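Local coordinates for protein adenylyltransferase MntA (Aphanizomenon flos-aquae 2012/KM1/D3, PDB 7AE2), which neutralises the cognate toxin HepT in a type VII toxin-antitoxin system by transferring two AMP units from ATP to a tyrosine of the toxin, at residues F47-D52 / I87-H92; E10-S15 / K106-E111; L96-V101 / Q121-S126; S15-T20 / G75-I80. All coordinates share one frame; numbering follows the deposited sequence.

Contact 1: residues F47-D52 / I87-H92; sequences FAVLYD and IVELNH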
loop_
_atom_site.group_PDB
_atom_site.type_symbol
_atom_site.label_atom_id
_atom_site.label_comp_id
_atom_site.label_asym_id
_atom_site.label_seq_id
_atom_site.Cartn_x
_atom_site.Cartn_y
_atom_site.Cartn_z
ATOM N N PHE B 47 17.363 -2.104 0.425
ATOM C CA PHE B 47 18.433 -3.060 0.675
ATOM C C PHE B 47 18.385 -4.174 -0.361
ATOM O O PHE B 47 17.304 -4.631 -0.747
ATOM C CB PHE B 47 18.335 -3.666 2.081
ATOM C CG PHE B 47 18.461 -2.661 3.191
ATOM C CD1 PHE B 47 19.702 -2.164 3.556
ATOM C CD2 PHE B 47 17.342 -2.226 3.882
ATOM C CE1 PHE B 47 19.820 -1.243 4.581
ATOM C CE2 PHE B 47 17.454 -1.305 4.906
ATOM C CZ PHE B 47 18.696 -0.813 5.257
ATOM N N ALA B 48 19.561 -4.608 -0.804
ATOM C CA ALA B 48 19.704 -5.756 -1.687
ATOM C C ALA B 48 20.412 -6.869 -0.931
ATOM O O ALA B 48 21.490 -6.654 -0.368
ATOM C CB ALA B 48 20.483 -5.388 -2.951
ATOM N N VAL B 49 19.804 -8.052 -0.915
ATOM C CA VAL B 49 20.318 -9.177 -0.149
ATOM C C VAL B 49 20.726 -10.290 -1.102
ATOM O O VAL B 49 20.122 -10.487 -2.161
ATOM C CB VAL B 49 19.284 -9.692 0.876
ATOM C CG1 VAL B 49 19.082 -8.671 1.983
ATOM C CG2 VAL B 49 17.966 -9.999 0.187
ATOM N N LEU B 50 21.765 -11.023 -0.710
ATOM C CA LEU B 50 22.254 -12.177 -1.457
ATOM C C LEU B 50 22.329 -13.352 -0.492
ATOM O O LEU B 50 23.136 -13.338 0.443
ATOM C CB LEU B 50 23.618 -11.892 -2.088
ATOM C CG LEU B 50 24.235 -13.025 -2.909
ATOM C CD1 LEU B 50 23.307 -13.429 -4.043
ATOM C CD2 LEU B 50 25.601 -12.618 -3.446
ATOM N N TYR B 51 21.488 -14.356 -0.712
ATOM C CA TYR B 51 21.415 -15.506 0.176
ATOM C C TYR B 51 22.401 -16.585 -0.247
ATOM O O TYR B 51 22.719 -16.736 -1.431
ATOM C CB TYR B 51 20.007 -16.107 0.187
ATOM C CG TYR B 51 18.892 -15.134 0.487
ATOM C CD1 TYR B 51 19.087 -14.064 1.348
ATOM C CD2 TYR B 51 17.641 -15.291 -0.094
ATOM C CE1 TYR B 51 18.065 -13.177 1.621
ATOM C CE2 TYR B 51 16.613 -14.411 0.172
ATOM C CZ TYR B 51 16.830 -13.355 1.030
ATOM O OH TYR B 51 15.804 -12.478 1.293
ATOM N N ASP B 52 22.881 -17.340 0.736
ATOM C CA ASP B 52 23.512 -18.621 0.451
ATOM C C ASP B 52 22.423 -19.608 0.049
ATOM O O ASP B 52 21.507 -19.882 0.832
ATOM C CB ASP B 52 24.288 -19.117 1.670
ATOM C CG ASP B 52 25.083 -20.385 1.388
ATOM O OD1 ASP B 52 24.473 -21.419 1.043
ATOM O OD2 ASP B 52 26.326 -20.344 1.512
ATOM N N ILE B 87 13.077 -4.688 0.154
ATOM C CA ILE B 87 14.124 -5.691 -0.005
ATOM C C ILE B 87 14.128 -6.182 -1.446
ATOM O O ILE B 87 13.067 -6.405 -2.041
ATOM C CB ILE B 87 13.927 -6.863 0.977
ATOM C CG1 ILE B 87 14.010 -6.367 2.422
ATOM C CG2 ILE B 87 14.959 -7.954 0.735
ATOM C CD1 ILE B 87 15.358 -5.783 2.792
ATOM N N VAL B 88 15.325 -6.342 -2.008
ATOM C CA VAL B 88 15.511 -6.872 -3.354
ATOM C C VAL B 88 16.362 -8.131 -3.251
ATOM O O VAL B 88 17.491 -8.084 -2.746
ATOM C CB VAL B 88 16.166 -5.845 -4.291
ATOM C CG1 VAL B 88 16.566 -6.507 -5.600
ATOM C CG2 VAL B 88 15.218 -4.684 -4.547
ATOM N N GLU B 89 15.822 -9.252 -3.727
ATOM C CA GLU B 89 16.556 -10.513 -3.741
ATOM C C GLU B 89 17.491 -10.528 -4.943
ATOM O O GLU B 89 17.039 -10.613 -6.089
ATOM C CB GLU B 89 15.599 -11.700 -3.785
ATOM C CG GLU B 89 15.247 -12.279 -2.425
ATOM C CD GLU B 89 14.068 -11.584 -1.778
ATOM O OE1 GLU B 89 13.411 -10.766 -2.457
ATOM O OE2 GLU B 89 13.793 -11.862 -0.591
ATOM N N LEU B 90 18.799 -10.446 -4.687
ATOM C CA LEU B 90 19.770 -10.520 -5.771
ATOM C C LEU B 90 19.880 -11.924 -6.350
ATOM O O LEU B 90 20.443 -12.090 -7.437
ATOM C CB LEU B 90 21.140 -10.047 -5.286
ATOM C CG LEU B 90 21.258 -8.562 -4.942
ATOM C CD1 LEU B 90 22.649 -8.246 -4.423
ATOM C CD2 LEU B 90 20.930 -7.705 -6.156
ATOM N N ASN B 91 19.356 -12.933 -5.652
ATOM C CA ASN B 91 19.415 -14.298 -6.165
ATOM C C ASN B 91 18.477 -14.487 -7.351
ATOM O O ASN B 91 18.826 -15.169 -8.321
ATOM C CB ASN B 91 19.078 -15.288 -5.049
ATOM C CG ASN B 91 20.028 -15.187 -3.872
ATOM O OD1 ASN B 91 19.861 -14.339 -2.994
ATOM N ND2 ASN B 91 21.030 -16.059 -3.845
ATOM N N HIS B 92 17.281 -13.892 -7.292
ATOM C CA HIS B 92 16.271 -14.037 -8.345
ATOM C C HIS B 92 15.701 -12.654 -8.660
ATOM O O HIS B 92 14.605 -12.300 -8.219
ATOM C CB HIS B 92 15.182 -15.022 -7.921
#
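F47, A48 and V49 pair with I87, V88 and E89 as parallel strands; the short segment axes approach to 4.7 Å and diverge by 34°. Three backbone bonds define the register: V88 N to F47 O (2.9 Å), V49 N to V88 O (3.0 Å) and L90 N to V49 O (2.9 Å). Beyond them the amide of N91 takes over the pairing. Its OD1 accepts from Y51 N at 2.8 Å, an almost straight bond (177° at the hydrogen) on a lone pair in the carbonyl plane, while ND2 reaches Y51 O at 3.0 Å. With CG anti to its carbonyl carbon (chi1 -59°), N91 turns this amide back across the end of strand 45-51, and the two bonds fix its rotation. E89 CG lies near Y51 CE2, and the bend at chi2 turns the carboxylate so that OE2 meets Y51 OH at 2.8 Å, on its anti side and somewhat out of its plane. On that same face V49 CG2 abuts I87 CG2 at 3.7 Å, the side chains crossing nearly at right angles; on the other face A48 CB lies against L90 CG. The parallel neighbours are joined through helices 53-62 and 70-78, a beta-alpha-beta crossover in the polymerase-beta-type nucleotidyltransferase sheet, whose strands carry D46 and D86, both probable magnesium ligands.

Contact 2: residues E10-S15 / K106-E111; sequences ELRELS and KVLYEE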
loop_
_atom_site.group_PDB
_atom_site.type_symbol
_atom_site.label_atom_id
_atom_site.label_comp_id
_atom_site.label_asym_id
_atom_site.label_seq_id
_atom_site.Cartn_x
_atom_site.Cartn_y
_atom_site.Cartn_z
ATOM N N GLU B 10 27.580 3.276 10.965
ATOM C CA GLU B 10 26.983 2.434 11.996
ATOM C C GLU B 10 26.145 1.315 11.391
ATOM O O GLU B 10 25.972 0.266 12.022
ATOM C CB GLU B 10 26.152 3.280 12.960
ATOM C CG GLU B 10 25.518 4.506 12.336
ATOM C CD GLU B 10 25.196 5.574 13.363
ATOM O OE1 GLU B 10 24.065 6.105 13.343
ATOM O OE2 GLU B 10 26.075 5.882 14.196
ATOM N N LEU B 11 25.623 1.510 10.177
ATOM C CA LEU B 11 24.965 0.408 9.482
ATOM C C LEU B 11 25.946 -0.723 9.205
ATOM O O LEU B 11 25.589 -1.904 9.305
ATOM C CB LEU B 11 24.332 0.900 8.178
ATOM C CG LEU B 11 23.068 1.756 8.285
ATOM C CD1 LEU B 11 22.625 2.230 6.907
ATOM C CD2 LEU B 11 21.949 0.992 8.974
ATOM N N ARG B 12 27.191 -0.385 8.866
ATOM C CA ARG B 12 28.190 -1.418 8.614
ATOM C C ARG B 12 28.572 -2.148 9.896
ATOM O O ARG B 12 28.803 -3.362 9.879
ATOM C CB ARG B 12 29.427 -0.809 7.955
ATOM C CG ARG B 12 29.235 -0.432 6.495
ATOM C CD ARG B 12 30.570 -0.140 5.829
ATOM N NE ARG B 12 30.443 0.020 4.384
ATOM C CZ ARG B 12 30.435 1.193 3.758
ATOM N NH1 ARG B 12 30.550 2.317 4.452
ATOM N NH2 ARG B 12 30.316 1.241 2.439
ATOM N N GLU B 13 28.642 -1.428 11.018
ATOM C CA GLU B 13 29.017 -2.065 12.277
ATOM C C GLU B 13 27.878 -2.916 12.826
ATOM O O GLU B 13 28.104 -4.037 13.297
ATOM C CB GLU B 13 29.443 -1.010 13.295
ATOM C CG GLU B 13 29.714 -1.553 14.693
ATOM C CD GLU B 13 30.940 -2.450 14.761
ATOM O OE1 GLU B 13 31.722 -2.485 13.786
ATOM O OE2 GLU B 13 31.124 -3.121 15.798
ATOM N N LEU B 14 26.647 -2.404 12.770
ATOM C CA LEU B 14 25.500 -3.170 13.240
ATOM C C LEU B 14 25.212 -4.381 12.362
ATOM O O LEU B 14 24.544 -5.314 12.820
ATOM C CB LEU B 14 24.264 -2.270 13.312
ATOM C CG LEU B 14 24.291 -1.148 14.355
ATOM C CD1 LEU B 14 23.085 -0.235 14.197
ATOM C CD2 LEU B 14 24.350 -1.719 15.765
ATOM N N SER B 15 25.705 -4.393 11.121
ATOM C CA SER B 15 25.443 -5.513 10.223
ATOM C C SER B 15 26.204 -6.774 10.616
ATOM O O SER B 15 25.871 -7.858 10.125
ATOM C CB SER B 15 25.785 -5.124 8.784
ATOM O OG SER B 15 24.919 -4.105 8.314
ATOM N N LYS B 106 25.999 0.624 -1.923
ATOM C CA LYS B 106 27.021 0.692 -0.886
ATOM C C LYS B 106 26.874 -0.534 0.004
ATOM O O LYS B 106 25.858 -0.688 0.689
ATOM C CB LYS B 106 26.887 1.980 -0.072
ATOM C CG LYS B 106 27.054 3.248 -0.898
ATOM C CD LYS B 106 26.964 4.498 -0.038
ATOM C CE LYS B 106 27.199 5.752 -0.869
ATOM N NZ LYS B 106 27.128 6.985 -0.038
ATOM N N VAL B 107 27.881 -1.406 -0.011
ATOM C CA VAL B 107 27.779 -2.681 0.686
ATOM C C VAL B 107 27.850 -2.456 2.192
ATOM O O VAL B 107 28.702 -1.710 2.692
ATOM C CB VAL B 107 28.873 -3.646 0.199
ATOM C CG1 VAL B 107 30.257 -3.016 0.324
ATOM C CG2 VAL B 107 28.799 -4.965 0.944
ATOM N N LEU B 108 26.941 -3.095 2.925
ATOM C CA LEU B 108 26.889 -3.024 4.382
ATOM C C LEU B 108 27.399 -4.282 5.066
ATOM O O LEU B 108 28.047 -4.188 6.109
ATOM C CB LEU B 108 25.456 -2.753 4.850
ATOM C CG LEU B 108 24.825 -1.459 4.341
ATOM C CD1 LEU B 108 23.372 -1.380 4.777
ATOM C CD2 LEU B 108 25.609 -0.261 4.850
ATOM N N TYR B 109 27.106 -5.455 4.514
ATOM C CA TYR B 109 27.587 -6.721 5.045
ATOM C C TYR B 109 28.161 -7.540 3.901
ATOM O O TYR B 109 27.629 -7.517 2.786
ATOM C CB TYR B 109 26.468 -7.507 5.752
ATOM C CG TYR B 109 26.870 -8.907 6.160
ATOM C CD1 TYR B 109 27.724 -9.120 7.236
ATOM C CD2 TYR B 109 26.399 -10.016 5.468
ATOM C CE1 TYR B 109 28.099 -10.397 7.609
ATOM C CE2 TYR B 109 26.769 -11.298 5.836
ATOM C CZ TYR B 109 27.619 -11.479 6.907
ATOM O OH TYR B 109 27.992 -12.747 7.279
ATOM N N GLU B 110 29.244 -8.261 4.175
ATOM C CA GLU B 110 29.966 -8.941 3.104
ATOM C C GLU B 110 30.747 -10.112 3.681
ATOM O O GLU B 110 31.637 -9.911 4.513
ATOM C CB GLU B 110 30.900 -7.960 2.396
ATOM C CG GLU B 110 31.337 -8.385 1.005
ATOM C CD GLU B 110 32.298 -7.396 0.372
ATOM O OE1 GLU B 110 32.583 -6.355 1.002
ATOM O OE2 GLU B 110 32.774 -7.658 -0.752
ATOM N N GLU B 111 30.422 -11.326 3.232
ATOM C CA GLU B 111 31.184 -12.521 3.571
ATOM C C GLU B 111 31.299 -13.394 2.328
ATOM O O GLU B 111 30.281 -13.883 1.820
ATOM C CB GLU B 111 30.529 -13.296 4.717
ATOM C CG GLU B 111 31.484 -14.210 5.487
ATOM C CD GLU B 111 31.958 -15.403 4.673
ATOM O OE1 GLU B 111 31.122 -16.024 3.984
ATOM O OE2 GLU B 111 33.169 -15.712 4.717
HETATM O O HOH W 1 29.282 -5.274 8.138
#
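R12 and L108 bring helix 8-14 against the corner of strand 106-110, their CA atoms 4.7 Å apart, and S15 follows beside Y109. An extended chain from CG to NE carries the R12 side chain along the strand, where NE donates to V107 O at 3.0 Å. That bond is bent, 134° at the hydrogen, and the approach is tilted, with the carbonyl oxygen 30° out of the guanidinium plane. A second polar link is indirect: one water donates to R12 O and to L108 O, 2.6 Å from each, tying together backbone carbonyls that could not bond directly. Alongside these polar links the L108 branch does the apolar work. CD2 presses on L11 CB at 3.7 Å and also meets R12 CG at 4.0 Å, the R12 chain crossing that of L108 at about a right angle. Further along, S15 CB touches Y109 CB at 3.9 Å, while the S15 hydroxyl turns back to L11 O within its own segment. L108 continues inward to L30 and F47. Because L108 and Y109 both face L28, the strand has a classic beta bulge here, and the kinked edge strand of the nucleotidyltransferase sheet thus receives the N-terminal helix.

Contact 3: residues L96-V101 / Q121-S126; sequences LIAHFV and QRVLLS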
loop_
_atom_site.group_PDB
_atom_site.type_symbol
_atom_site.label_atom_id
_atom_site.label_comp_id
_atom_site.label_asym_id
_atom_site.label_seq_id
_atom_site.Cartn_x
_atom_site.Cartn_y
_atom_site.Cartn_z
ATOM N N LEU B 96 18.774 -6.069 -14.976
ATOM C CA LEU B 96 18.802 -4.614 -14.905
ATOM C C LEU B 96 18.915 -4.135 -13.461
ATOM O O LEU B 96 19.688 -3.215 -13.172
ATOM C CB LEU B 96 17.555 -4.047 -15.584
ATOM C CG LEU B 96 17.668 -2.607 -16.060
ATOM C CD1 LEU B 96 18.821 -2.457 -17.050
ATOM C CD2 LEU B 96 16.354 -2.170 -16.679
ATOM N N ILE B 97 18.148 -4.730 -12.544
ATOM C CA ILE B 97 18.222 -4.313 -11.145
ATOM C C ILE B 97 19.594 -4.633 -10.560
ATOM O O ILE B 97 20.162 -3.838 -9.801
ATOM C CB ILE B 97 17.092 -4.965 -10.327
ATOM N N ALA B 98 20.153 -5.796 -10.902
ATOM C CA ALA B 98 21.466 -6.153 -10.372
ATOM C C ALA B 98 22.547 -5.200 -10.863
ATOM O O ALA B 98 23.530 -4.955 -10.153
ATOM C CB ALA B 98 21.817 -7.594 -10.747
ATOM N N HIS B 99 22.376 -4.645 -12.064
ATOM C CA HIS B 99 23.355 -3.708 -12.602
ATOM C C HIS B 99 23.425 -2.437 -11.763
ATOM O O HIS B 99 24.510 -1.999 -11.365
ATOM C CB HIS B 99 23.012 -3.377 -14.054
ATOM C CG HIS B 99 23.787 -2.224 -14.608
ATOM N ND1 HIS B 99 25.108 -2.328 -14.987
ATOM C CD2 HIS B 99 23.432 -0.938 -14.834
ATOM C CE1 HIS B 99 25.531 -1.158 -15.431
ATOM N NE2 HIS B 99 24.534 -0.296 -15.347
ATOM N N PHE B 100 22.269 -1.830 -11.481
ATOM C CA PHE B 100 22.263 -0.571 -10.744
ATOM C C PHE B 100 22.595 -0.774 -9.272
ATOM O O PHE B 100 23.128 0.137 -8.628
ATOM C CB PHE B 100 20.912 0.126 -10.904
ATOM C CG PHE B 100 20.648 0.610 -12.303
ATOM C CD1 PHE B 100 21.221 1.785 -12.763
ATOM C CD2 PHE B 100 19.830 -0.110 -13.159
ATOM C CE1 PHE B 100 20.983 2.232 -14.052
ATOM C CE2 PHE B 100 19.589 0.332 -14.449
ATOM C CZ PHE B 100 20.166 1.505 -14.893
ATOM N N VAL B 101 22.294 -1.951 -8.720
ATOM C CA VAL B 101 22.712 -2.245 -7.354
ATOM C C VAL B 101 24.231 -2.345 -7.275
ATOM O O VAL B 101 24.852 -1.857 -6.323
ATOM C CB VAL B 101 22.023 -3.527 -6.847
ATOM C CG1 VAL B 101 22.653 -3.996 -5.544
ATOM C CG2 VAL B 101 20.533 -3.281 -6.653
ATOM N N GLN B 121 31.600 -7.713 -10.760
ATOM C CA GLN B 121 32.173 -8.277 -11.978
ATOM C C GLN B 121 31.194 -9.203 -12.686
ATOM O O GLN B 121 31.306 -9.418 -13.898
ATOM C CB GLN B 121 33.463 -9.032 -11.655
ATOM C CG GLN B 121 34.539 -8.188 -10.998
ATOM C CD GLN B 121 34.992 -7.040 -11.874
ATOM O OE1 GLN B 121 35.459 -7.243 -12.994
ATOM N NE2 GLN B 121 34.847 -5.820 -11.368
ATOM N N ARG B 122 30.230 -9.755 -11.951
ATOM C CA ARG B 122 29.315 -10.746 -12.497
ATOM C C ARG B 122 28.066 -10.132 -13.119
ATOM O O ARG B 122 27.514 -10.705 -14.068
ATOM C CB ARG B 122 28.911 -11.735 -11.398
ATOM C CG ARG B 122 28.043 -12.891 -11.866
ATOM C CD ARG B 122 27.884 -13.953 -10.783
ATOM N NE ARG B 122 27.273 -13.430 -9.564
ATOM C CZ ARG B 122 27.943 -13.160 -8.447
ATOM N NH1 ARG B 122 29.251 -13.367 -8.389
ATOM N NH2 ARG B 122 27.303 -12.686 -7.386
ATOM N N VAL B 123 27.609 -8.982 -12.629
ATOM C CA VAL B 123 26.314 -8.438 -13.028
ATOM C C VAL B 123 26.408 -7.090 -13.729
ATOM O O VAL B 123 25.390 -6.623 -14.262
ATOM C CB VAL B 123 25.353 -8.332 -11.824
ATOM C CG1 VAL B 123 25.297 -9.651 -11.063
ATOM C CG2 VAL B 123 25.767 -7.193 -10.912
ATOM N N LEU B 124 27.571 -6.442 -13.753
ATOM C CA LEU B 124 27.671 -5.128 -14.379
ATOM C C LEU B 124 27.509 -5.234 -15.891
ATOM O O LEU B 124 28.161 -6.054 -16.544
ATOM C CB LEU B 124 29.008 -4.471 -14.036
ATOM C CG LEU B 124 29.035 -3.648 -12.746
ATOM C CD1 LEU B 124 30.433 -3.108 -12.476
ATOM C CD2 LEU B 124 28.024 -2.514 -12.819
ATOM N N LEU B 125 26.638 -4.395 -16.444
ATOM C CA LEU B 125 26.362 -4.362 -17.871
ATOM C C LEU B 125 27.167 -3.257 -18.544
ATOM O O LEU B 125 27.466 -2.225 -17.938
ATOM C CB LEU B 125 24.870 -4.138 -18.136
ATOM C CG LEU B 125 23.894 -5.206 -17.645
ATOM C CD1 LEU B 125 22.463 -4.760 -17.893
ATOM C CD2 LEU B 125 24.170 -6.535 -18.332
ATOM N N SER B 126 27.512 -3.483 -19.806
ATOM C CA SER B 126 28.179 -2.455 -20.584
ATOM C C SER B 126 27.160 -1.445 -21.104
ATOM O O SER B 126 25.948 -1.668 -21.064
ATOM C CB SER B 126 28.947 -3.074 -21.750
ATOM O OG SER B 126 28.054 -3.644 -22.691
#
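The H99 imidazole is swung out from helix 95-104 by a chi1 of 168°, which sets CG opposite the backbone N, and lies against the backbone of L125. V123, with chi1 of -50°, places CG2 between its own N and carbonyl carbon and so directs that methyl at the opposite helix, 3.3 Å from A98 O. The imidazole makes the polar link: L125 N donates to H99 ND1 at 3.0 Å and 169° at the hydrogen, although the amide nitrogen stands well off the ring plane. Since ND1 is the acceptor, its lone pair is engaged, which would probably leave any single ring proton on NE2. Nearby, L124 CD2 comes to 3.6 Å from H99 ND1 and L125 O to 3.3 Å from H99 CE1. Helix 115-123 ends at this point: L124 is the first residue to leave helical geometry, and S126 caps the start of helix 127-148. Through V101, helix 95-104 packs on V29 and F31 of strand 25-31, so H99 fastens the connection between two helices to a third that lies on the nucleotidyltransferase sheet. Apolar contacts complete the pairing. A98 CB rests on V123 CB at 3.8 Å, and more loosely L96 CD1 approaches L125 CD1 at 4.4 Å. L125 also reaches I130 and I133 of the following helix, and I130 touches H99 as well. Within the first segment, H99 CD2 lies over the centre of the F100 ring, 3.8 Å above its plane, while F100 itself packs on an apolar side chain of another protein chain in the assembly.

Contact 4: residues S15-T20 / G75-I80; sequences SLRLLT and GEIFKI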
loop_
_atom_site.group_PDB
_atom_site.type_symbol
_atom_site.label_atom_id
_atom_site.label_comp_id
_atom_site.label_asym_id
_atom_site.label_seq_id
_atom_site.Cartn_x
_atom_site.Cartn_y
_atom_site.Cartn_z
ATOM N N SER B 15 25.705 -4.393 11.121
ATOM C CA SER B 15 25.443 -5.513 10.223
ATOM C C SER B 15 26.204 -6.774 10.616
ATOM O O SER B 15 25.871 -7.858 10.125
ATOM C CB SER B 15 25.785 -5.124 8.784
ATOM O OG SER B 15 24.919 -4.105 8.314
ATOM N N LEU B 16 27.215 -6.663 11.484
ATOM C CA LEU B 16 27.929 -7.857 11.930
ATOM C C LEU B 16 27.035 -8.766 12.762
ATOM O O LEU B 16 27.281 -9.976 12.839
ATOM C CB LEU B 16 29.173 -7.461 12.724
ATOM C CG LEU B 16 30.203 -6.638 11.952
ATOM C CD1 LEU B 16 31.462 -6.442 12.782
ATOM C CD2 LEU B 16 30.524 -7.302 10.622
ATOM N N ARG B 17 25.994 -8.208 13.382
ATOM C CA ARG B 17 25.024 -9.008 14.119
ATOM C C ARG B 17 24.125 -9.832 13.208
ATOM O O ARG B 17 23.384 -10.686 13.706
ATOM C CB ARG B 17 24.162 -8.101 15.001
ATOM C CG ARG B 17 24.927 -7.357 16.089
ATOM C CD ARG B 17 24.148 -6.140 16.578
ATOM N NE ARG B 17 24.521 -5.753 17.937
ATOM C CZ ARG B 17 25.540 -4.954 18.240
ATOM N NH1 ARG B 17 25.799 -4.661 19.508
ATOM N NH2 ARG B 17 26.302 -4.448 17.279
ATOM N N LEU B 18 24.172 -9.602 11.891
ATOM C CA LEU B 18 23.273 -10.308 10.983
ATOM C C LEU B 18 23.713 -11.745 10.740
ATOM O O LEU B 18 22.882 -12.592 10.390
ATOM C CB LEU B 18 23.176 -9.562 9.652
ATOM C CG LEU B 18 22.404 -8.245 9.659
ATOM C CD1 LEU B 18 22.531 -7.562 8.310
ATOM C CD2 LEU B 18 20.947 -8.499 9.996
ATOM N N LEU B 19 25.006 -12.039 10.908
ATOM C CA LEU B 19 25.506 -13.381 10.623
ATOM C C LEU B 19 24.799 -14.437 11.463
ATOM O O LEU B 19 24.579 -15.559 10.992
ATOM C CB LEU B 19 27.017 -13.437 10.852
ATOM C CG LEU B 19 27.701 -14.785 10.617
ATOM C CD1 LEU B 19 27.419 -15.304 9.214
ATOM C CD2 LEU B 19 29.197 -14.674 10.861
ATOM N N THR B 20 24.422 -14.097 12.694
ATOM C CA THR B 20 23.689 -15.030 13.541
ATOM C C THR B 20 22.181 -14.844 13.450
ATOM O O THR B 20 21.438 -15.826 13.566
ATOM C CB THR B 20 24.131 -14.885 14.999
ATOM O OG1 THR B 20 23.813 -13.570 15.470
ATOM C CG2 THR B 20 25.627 -15.117 15.125
ATOM N N GLY B 75 15.038 -3.961 10.929
ATOM C CA GLY B 75 14.481 -2.833 11.655
ATOM C C GLY B 75 14.872 -2.825 13.120
ATOM O O GLY B 75 15.175 -1.771 13.685
ATOM N N GLU B 76 14.876 -3.999 13.757
ATOM C CA GLU B 76 15.244 -4.072 15.166
ATOM C C GLU B 76 16.743 -3.898 15.366
ATOM O O GLU B 76 17.175 -3.439 16.430
ATOM C CB GLU B 76 14.780 -5.403 15.762
ATOM N N ILE B 77 17.547 -4.251 14.365
ATOM C CA ILE B 77 18.997 -4.145 14.491
ATOM C C ILE B 77 19.470 -2.739 14.139
ATOM O O ILE B 77 20.283 -2.144 14.856
ATOM C CB ILE B 77 19.684 -5.215 13.623
ATOM C CG1 ILE B 77 19.409 -6.610 14.192
ATOM C CG2 ILE B 77 21.182 -4.955 13.523
ATOM C CD1 ILE B 77 20.009 -7.734 13.380
ATOM N N PHE B 78 18.966 -2.182 13.037
ATOM C CA PHE B 78 19.339 -0.834 12.625
ATOM C C PHE B 78 18.555 0.251 13.351
ATOM O O PHE B 78 18.883 1.433 13.192
ATOM C CB PHE B 78 19.147 -0.671 11.114
ATOM C CG PHE B 78 20.023 -1.569 10.288
ATOM C CD1 PHE B 78 21.230 -2.035 10.785
ATOM C CD2 PHE B 78 19.640 -1.946 9.010
ATOM C CE1 PHE B 78 22.038 -2.860 10.024
ATOM C CE2 PHE B 78 20.443 -2.772 8.246
ATOM C CZ PHE B 78 21.644 -3.229 8.754
ATOM N N LYS B 79 17.539 -0.118 14.135
ATOM C CA LYS B 79 16.663 0.841 14.813
ATOM C C LYS B 79 16.007 1.789 13.808
ATOM O O LYS B 79 15.999 3.009 13.980
ATOM C CB LYS B 79 17.421 1.620 15.894
ATOM C CG LYS B 79 17.348 1.004 17.288
ATOM C CD LYS B 79 17.951 -0.393 17.328
ATOM C CE LYS B 79 17.755 -1.041 18.690
ATOM N NZ LYS B 79 18.287 -2.433 18.733
ATOM N N ILE B 80 15.452 1.212 12.742
ATOM C CA ILE B 80 14.759 1.971 11.712
ATOM C C ILE B 80 13.377 1.369 11.500
ATOM O O ILE B 80 13.121 0.207 11.824
ATOM C CB ILE B 80 15.538 2.004 10.380
ATOM C CG1 ILE B 80 15.689 0.592 9.817
ATOM C CG2 ILE B 80 16.900 2.641 10.574
ATOM C CD1 ILE B 80 16.491 0.536 8.539
#
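The C-terminal end of helix 70-78 packs against the turn leading into the short helix 18-21, with I77 and F78 meeting S15, R17 and L18. No hydrogen bond crosses; the evidence is a set of side-chain contacts. I77 points its CD1 methyl at L18 CD2, 3.6 Å away, and the two branched chains meet at a slant. F78 presents its ring edge to S15: OG lies near the ring plane, 3.4 Å from F78 CZ, while that hydroxyl is hydrogen-bonded to L11 O. The ring gets there with CG anti to the carbonyl carbon (chi1 -63°), and L18 CD1 approaches F78 CZ at 4.4 Å. Both elements cover one flank of the nucleotidyltransferase sheet, since S15, L18 and F78 all touch L28 of strand 25-31. At the outer margin the aliphatic part of R17 passes I77, CD to CG2 at 4.4 Å. Immediately after F78 the helix terminates: K79 has a positive phi of 57°, I80 N returns to G75 O at 3.1 Å, and K79 NZ folds back onto E76 O at 2.7 Å, so two carbonyls of the last turn find donors beyond it.

In the fold
Contact 1 lies nearest the centre of the chain and differs from the others in being strand-to-strand, held mainly by backbone and amide bonds. Contact 4, although furthest from that centre, is buried, while contacts 1, 2 and 3 are only partly so. Contacts 2 and 4 share S15, about 9 Å apart between centres: the first combines a single guanidinium bond and a water bridge with leucine packing, the second relies on apolar and aromatic contact. F47 connects these regions, its CE1 lying 3.6 Å from L108 CD1 and its CZ 4.0 Å from F78 CE2. Contact 3, on the opposite side from contact 4, reaches contact 1 through V101 CG1, 3.7 Å from A48 CB.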